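Local structure of glycerate dehydrogenase (Bacillus sp. 5mfcol3.1, 6P2I) at residues 96-101 against 151-156. The protein binds NADPH and D-arginine and, as an imine reductase, probably reduces acyclic imino acids made by a partner oxidase. Sequence-based numbering, arbitrary orientation.
Sequences QYSKQA and GQIGQT. With NAP (NADP nicotinamide-adenine-dinucleotide phosphate), chain C; DAR (D-arginine), chain D; EDO (1,2-ethanediol), chain I.
Lys99, followed outward from its backbone, touches three residues of 151-156 in turn and shows how one long side chain can tie two helix starts together. Its CB packs against Ile153 CG1 at 3.9 Å. CG and then CD pass Thr156 OG1 at about a right angle to that side chain, CD at 3.6 Å, while Thr156 OG1 itself donates to the backbone O of Gln152. With CG wedged between backbone N and carbonyl carbon (chi1 67°) and the chain extended beyond it, CD and CE both pass alongside Gln152 OE1, and NZ beyond them ends between two amide oxygens. NZ donates to Gln152 OE1 at 3.1 Å, almost straight down the C=O bond (176°), and to Gln96 OE1 from above that carbonyl's plane. A water that accepts from NZ and donates to Gln152 O adds a third grip. The ammonium probably offsets the repulsion of the two acceptor oxygens, 3.3 Å apart (Gln96 OE1 to Gln152 OE1), as the amides stack with planes 22° apart. Were Gln96 an alanine, NZ would have one acceptor fewer, and the amide of Gln152, its stacking partner gone, would probably be freer to turn. Beyond this junction, the backbone N of Gln152 and of Ile153 hydrogen-bond to O2A and O2N, one oxygen on each phosphate of the NADP diphosphate, the cofactor grip expected of a Rossmann-type GxGxxG turn at the start of helix 152-163.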
ATOM      1  N   GLN A  96     -11.373 -19.627  -4.098  1.00 17.10           N
ATOM      2  CA  GLN A  96     -10.485 -18.996  -3.115  1.00 18.64           C
ATOM      3  C   GLN A  96      -9.109 -18.616  -3.642  1.00 20.80           C
ATOM      4  O   GLN A  96      -8.329 -18.015  -2.894  1.00 21.65           O
ATOM      5  CB  GLN A  96     -10.313 -19.911  -1.892  1.00 22.44           C
ATOM      6  CG  GLN A  96     -11.614 -20.357  -1.258  1.00 30.42           C
ATOM      7  CD  GLN A  96     -11.433 -20.898   0.150  1.00 27.80           C
ATOM      8  OE1 GLN A  96     -10.440 -20.605   0.823  1.00 29.10           O
ATOM      9  NE2 GLN A  96     -12.405 -21.678   0.610  1.00 32.05           N
ATOM     10  N   TYR A  97      -8.793 -18.925  -4.903  1.00 19.36           N
ATOM     11  CA  TYR A  97      -7.424 -18.789  -5.391  1.00 20.98           C
ATOM     12  C   TYR A  97      -6.862 -17.387  -5.191  1.00 20.05           C
ATOM     13  O   TYR A  97      -5.660 -17.240  -4.954  1.00 20.38           O
ATOM     14  CB  TYR A  97      -7.353 -19.168  -6.886  1.00 21.37           C
ATOM     15  CG  TYR A  97      -8.074 -18.195  -7.801  1.00 19.26           C
ATOM     16  CD1 TYR A  97      -9.457 -18.274  -7.997  1.00 20.92           C
ATOM     17  CD2 TYR A  97      -7.375 -17.210  -8.486  1.00 19.02           C
ATOM     18  CE1 TYR A  97     -10.113 -17.367  -8.825  1.00 20.89           C
ATOM     19  CE2 TYR A  97      -8.028 -16.302  -9.305  1.00 19.88           C
ATOM     20  CZ  TYR A  97      -9.390 -16.385  -9.468  1.00 24.21           C
ATOM     21  OH  TYR A  97     -10.027 -15.481 -10.291  1.00 28.23           O
ATOM     22  N   SER A  98      -7.690 -16.348  -5.300  1.00 19.33           N
ATOM     23  CA  SER A  98      -7.146 -14.995  -5.345  1.00 19.48           C
ATOM     24  C   SER A  98      -7.312 -14.213  -4.046  1.00 19.61           C
ATOM     25  O   SER A  98      -6.911 -13.050  -4.003  1.00 19.81           O
ATOM     26  CB  SER A  98      -7.791 -14.186  -6.480  1.00 21.83           C
ATOM     27  OG  SER A  98      -9.093 -13.763  -6.110  1.00 24.94           O
ATOM     28  N   LYS A  99      -7.891 -14.802  -3.003  1.00 18.30           N
ATOM     29  CA  LYS A  99      -8.346 -13.967  -1.888  1.00 18.96           C
ATOM     30  C   LYS A  99      -7.194 -13.228  -1.213  1.00 17.68           C
ATOM     31  O   LYS A  99      -7.363 -12.072  -0.800  1.00 18.59           O
ATOM     32  CB  LYS A  99      -9.158 -14.781  -0.877  1.00 19.66           C
ATOM     33  CG  LYS A  99      -8.445 -15.853  -0.063  1.00 22.38           C
ATOM     34  CD  LYS A  99      -9.480 -16.576   0.825  1.00 22.62           C
ATOM     35  CE  LYS A  99      -8.824 -17.665   1.682  1.00 26.07           C
ATOM     36  NZ  LYS A  99      -9.746 -18.212   2.731  1.00 25.24           N
ATOM     37  N   GLN A 100      -6.015 -13.851  -1.110  1.00 20.65           N
ATOM     38  CA  GLN A 100      -4.886 -13.134  -0.505  1.00 21.47           C
ATOM     39  C   GLN A 100      -4.371 -12.042  -1.435  1.00 20.50           C
ATOM     40  O   GLN A 100      -4.062 -10.927  -0.985  1.00 18.74           O
ATOM     41  CB  GLN A 100      -3.760 -14.106  -0.143  1.00 18.97           C
ATOM     42  CG  GLN A 100      -2.574 -13.430   0.554  1.00 19.57           C
ATOM     43  CD  GLN A 100      -2.914 -12.993   1.963  1.00 24.75           C
ATOM     44  OE1 GLN A 100      -3.756 -13.604   2.633  1.00 23.87           O
ATOM     45  NE2 GLN A 100      -2.253 -11.932   2.433  1.00 22.72           N
ATOM     46  N   ALA A 101      -4.258 -12.348  -2.730  1.00 16.36           N
ATOM     47  CA  ALA A 101      -3.833 -11.348  -3.708  1.00 19.77           C
ATOM     48  C   ALA A 101      -4.768 -10.142  -3.707  1.00 18.60           C
ATOM     49  O   ALA A 101      -4.314  -8.991  -3.693  1.00 18.12           O
ATOM     50  CB  ALA A 101      -3.771 -11.976  -5.106  1.00 17.89           C
ATOM     51  N   GLY A 151     -17.163 -12.313   2.937  1.00 20.14           N
ATOM     52  CA  GLY A 151     -16.930 -13.705   2.606  1.00 20.96           C
ATOM     53  C   GLY A 151     -15.447 -14.010   2.553  1.00 22.15           C
ATOM     54  O   GLY A 151     -14.676 -13.556   3.407  1.00 21.50           O
ATOM     55  N   GLN A 152     -15.041 -14.767   1.528  1.00 20.55           N
ATOM     56  CA  GLN A 152     -13.646 -15.187   1.407  1.00 23.34           C
ATOM     57  C   GLN A 152     -12.707 -13.986   1.394  1.00 27.53           C
ATOM     58  O   GLN A 152     -11.741 -13.930   2.166  1.00 21.44           O
ATOM     59  CB  GLN A 152     -13.444 -16.022   0.143  1.00 21.11           C
ATOM     60  CG  GLN A 152     -14.214 -17.337   0.122  1.00 25.63           C
ATOM     61  CD  GLN A 152     -13.798 -18.294   1.237  1.00 35.81           C
ATOM     62  OE1 GLN A 152     -12.659 -18.266   1.716  1.00 28.22           O
ATOM     63  NE2 GLN A 152     -14.721 -19.153   1.643  1.00 38.66           N
ATOM     64  N   ILE A 153     -12.973 -13.011   0.524  1.00 22.50           N
ATOM     65  CA  ILE A 153     -12.045 -11.891   0.396  1.00 23.90           C
ATOM     66  C   ILE A 153     -12.264 -10.873   1.506  1.00 21.39           C
ATOM     67  O   ILE A 153     -11.298 -10.400   2.124  1.00 22.06           O
ATOM     68  CB  ILE A 153     -12.146 -11.257  -1.010  1.00 21.37           C
ATOM     69  CG1 ILE A 153     -11.884 -12.323  -2.064  1.00 23.44           C
ATOM     70  CG2 ILE A 153     -11.102 -10.131  -1.156  1.00 21.67           C
ATOM     71  CD1 ILE A 153     -12.015 -11.850  -3.536  1.00 22.96           C
ATOM     72  N   GLY A 154     -13.524 -10.537   1.804  1.00 18.85           N
ATOM     73  CA  GLY A 154     -13.790  -9.590   2.879  1.00 20.62           C
ATOM     74  C   GLY A 154     -13.168 -10.017   4.194  1.00 21.00           C
ATOM     75  O   GLY A 154     -12.589  -9.197   4.914  1.00 19.92           O
ATOM     76  N   GLN A 155     -13.245 -11.310   4.514  1.00 19.93           N
ATOM     77  CA  GLN A 155     -12.649 -11.779   5.767  1.00 20.92           C
ATOM     78  C   GLN A 155     -11.130 -11.718   5.732  1.00 21.79           C
ATOM     79  O   GLN A 155     -10.495 -11.519   6.775  1.00 21.02           O
ATOM     80  CB  GLN A 155     -13.111 -13.201   6.070  1.00 22.92           C
ATOM     81  CG  GLN A 155     -14.534 -13.253   6.581  1.00 25.85           C
ATOM     82  CD  GLN A 155     -15.001 -14.670   6.820  1.00 31.67           C
ATOM     83  OE1 GLN A 155     -14.298 -15.462   7.440  1.00 34.76           O
ATOM     84  NE2 GLN A 155     -16.193 -14.998   6.332  1.00 30.77           N
ATOM     85  N   THR A 156     -10.525 -11.910   4.561  1.00 20.07           N
ATOM     86  CA  THR A 156      -9.076 -11.772   4.464  1.00 22.15           C
ATOM     87  C   THR A 156      -8.663 -10.324   4.671  1.00 21.84           C
ATOM     88  O   THR A 156      -7.686 -10.047   5.384  1.00 22.41           O
ATOM     89  CB  THR A 156      -8.569 -12.306   3.116  1.00 22.76           C
ATOM     90  OG1 THR A 156      -9.059 -13.639   2.913  1.00 22.50           O
ATOM     91  CG2 THR A 156      -7.048 -12.358   3.105  1.00 22.30           C
TER
HETATM   92  PA  NAP C 401     -17.928 -14.765  -1.243  1.00 21.62           P
HETATM   93  O1A NAP C 401     -19.109 -15.403  -1.943  1.00 22.64           O
HETATM   94  O2A NAP C 401     -17.045 -15.603  -0.366  1.00 21.02           O
HETATM   95  O5B NAP C 401     -18.488 -13.562  -0.352  1.00 22.26           O
HETATM   96  C5B NAP C 401     -19.506 -12.693  -0.837  1.00 22.60           C
HETATM   97  C4B NAP C 401     -19.950 -11.820   0.331  1.00 23.10           C
HETATM   98  O4B NAP C 401     -20.903 -10.881  -0.173  1.00 25.29           O
HETATM   99  C3B NAP C 401     -20.663 -12.624   1.421  1.00 21.31           C
HETATM  100  O3B NAP C 401     -20.459 -11.976   2.693  1.00 23.54           O
HETATM  101  C2B NAP C 401     -22.121 -12.491   1.057  1.00 24.59           C
HETATM  102  O2B NAP C 401     -22.989 -12.644   2.171  1.00 24.99           O
HETATM  103  C1B NAP C 401     -22.114 -11.054   0.572  1.00 26.11           C
HETATM  104  N9A NAP C 401     -23.311 -10.756  -0.230  1.00 24.92           N
HETATM  105  C8A NAP C 401     -23.781 -11.457  -1.282  1.00 26.79           C
HETATM  106  N7A NAP C 401     -24.920 -10.890  -1.751  1.00 25.88           N
HETATM  107  C5A NAP C 401     -25.183  -9.826  -0.970  1.00 30.94           C
HETATM  108  C6A NAP C 401     -26.228  -8.786  -0.909  1.00 32.67           C
HETATM  109  N6A NAP C 401     -27.249  -8.783  -1.799  1.00 31.48           N
HETATM  110  N1A NAP C 401     -26.121  -7.851   0.057  1.00 30.10           N
HETATM  111  C2A NAP C 401     -25.108  -7.840   0.951  1.00 31.41           C
HETATM  112  N3A NAP C 401     -24.115  -8.750   0.965  1.00 25.00           N
HETATM  113  C4A NAP C 401     -24.118  -9.746   0.033  1.00 25.99           C
HETATM  114  O3  NAP C 401     -17.119 -13.991  -2.406  1.00 20.57           O
HETATM  115  PN  NAP C 401     -15.554 -13.619  -2.431  1.00 21.00           P
HETATM  116  O1N NAP C 401     -14.731 -14.851  -2.708  1.00 22.24           O
HETATM  117  O2N NAP C 401     -15.209 -12.790  -1.214  1.00 20.02           O
HETATM  118  O5D NAP C 401     -15.509 -12.710  -3.755  1.00 21.87           O
HETATM  119  C5D NAP C 401     -16.283 -11.507  -3.829  1.00 21.60           C
HETATM  120  C4D NAP C 401     -16.160 -10.879  -5.210  1.00 23.08           C
HETATM  121  O4D NAP C 401     -14.814 -10.460  -5.417  1.00 23.54           O
HETATM  122  C3D NAP C 401     -16.410 -11.836  -6.367  1.00 24.46           C
HETATM  123  O3D NAP C 401     -17.806 -12.015  -6.645  1.00 26.25           O
HETATM  124  C2D NAP C 401     -15.655 -11.166  -7.506  1.00 23.48           C
HETATM  125  O2D NAP C 401     -16.562 -10.362  -8.271  1.00 25.44           O
HETATM  126  C1D NAP C 401     -14.604 -10.295  -6.813  1.00 21.91           C
HETATM  127  N1N NAP C 401     -13.250 -10.724  -7.186  1.00 24.53           N
HETATM  128  C2N NAP C 401     -12.403  -9.834  -7.733  1.00 24.42           C
HETATM  129  C3N NAP C 401     -11.118 -10.206  -8.118  1.00 22.20           C
HETATM  130  C7N NAP C 401     -10.193  -9.200  -8.755  1.00 24.82           C
HETATM  131  O7N NAP C 401      -9.210  -9.596  -9.365  1.00 26.71           O
HETATM  132  N7N NAP C 401     -10.483  -7.892  -8.704  1.00 21.84           N
HETATM  133  C4N NAP C 401     -10.715 -11.531  -7.927  1.00 25.25           C
HETATM  134  C5N NAP C 401     -11.614 -12.442  -7.366  1.00 22.28           C
HETATM  135  C6N NAP C 401     -12.880 -12.002  -6.998  1.00 23.32           C
HETATM  136  P2B NAP C 401     -23.531 -14.075   2.684  1.00 26.02           P
HETATM  137  O1X NAP C 401     -24.157 -14.737   1.469  1.00 27.02           O
HETATM  138  O2X NAP C 401     -22.311 -14.814   3.165  1.00 30.92           O
HETATM  139  O3X NAP C 401     -24.473 -13.707   3.799  1.00 27.96           O
HETATM  140  N   DAR D 402     -13.049 -11.389 -11.905  1.00 31.15           N
HETATM  141  CA  DAR D 402     -12.109 -12.011 -10.973  1.00 34.85           C
HETATM  142  CB  DAR D 402     -10.708 -12.145 -11.590  1.00 33.00           C
HETATM  143  CG  DAR D 402     -10.666 -13.052 -12.824  1.00 36.64           C
HETATM  144  CD  DAR D 402      -9.243 -13.496 -13.152  1.00 36.52           C
HETATM  145  NE  DAR D 402      -9.114 -14.463 -14.242  1.00 26.49           N
HETATM  146  CZ  DAR D 402      -8.573 -15.667 -14.031  1.00 24.93           C
HETATM  147  NH1 DAR D 402      -8.564 -16.196 -12.803  1.00 23.02           N
HETATM  148  NH2 DAR D 402      -8.037 -16.360 -15.036  1.00 23.36           N
HETATM  149  C   DAR D 402     -12.655 -13.333 -10.465  1.00 26.12           C
HETATM  150  O   DAR D 402     -11.914 -14.280 -10.136  1.00 33.46           O
HETATM  151  OXT DAR D 402     -13.877 -13.438 -10.373  1.00 30.18           O
HETATM  152  C1  EDO I 403      -4.169 -12.244   5.767  1.00 32.51           C
HETATM  153  O1  EDO I 403      -4.105 -13.579   5.230  1.00 29.53           O
HETATM  154  C2  EDO I 403      -2.816 -11.859   6.355  1.00 34.24           C
HETATM  155  O2  EDO I 403      -1.869 -11.610   5.307  1.00 27.83           O
HETATM  156  O   HOH W   1     -11.146 -15.965   4.074  1.00 27.06           O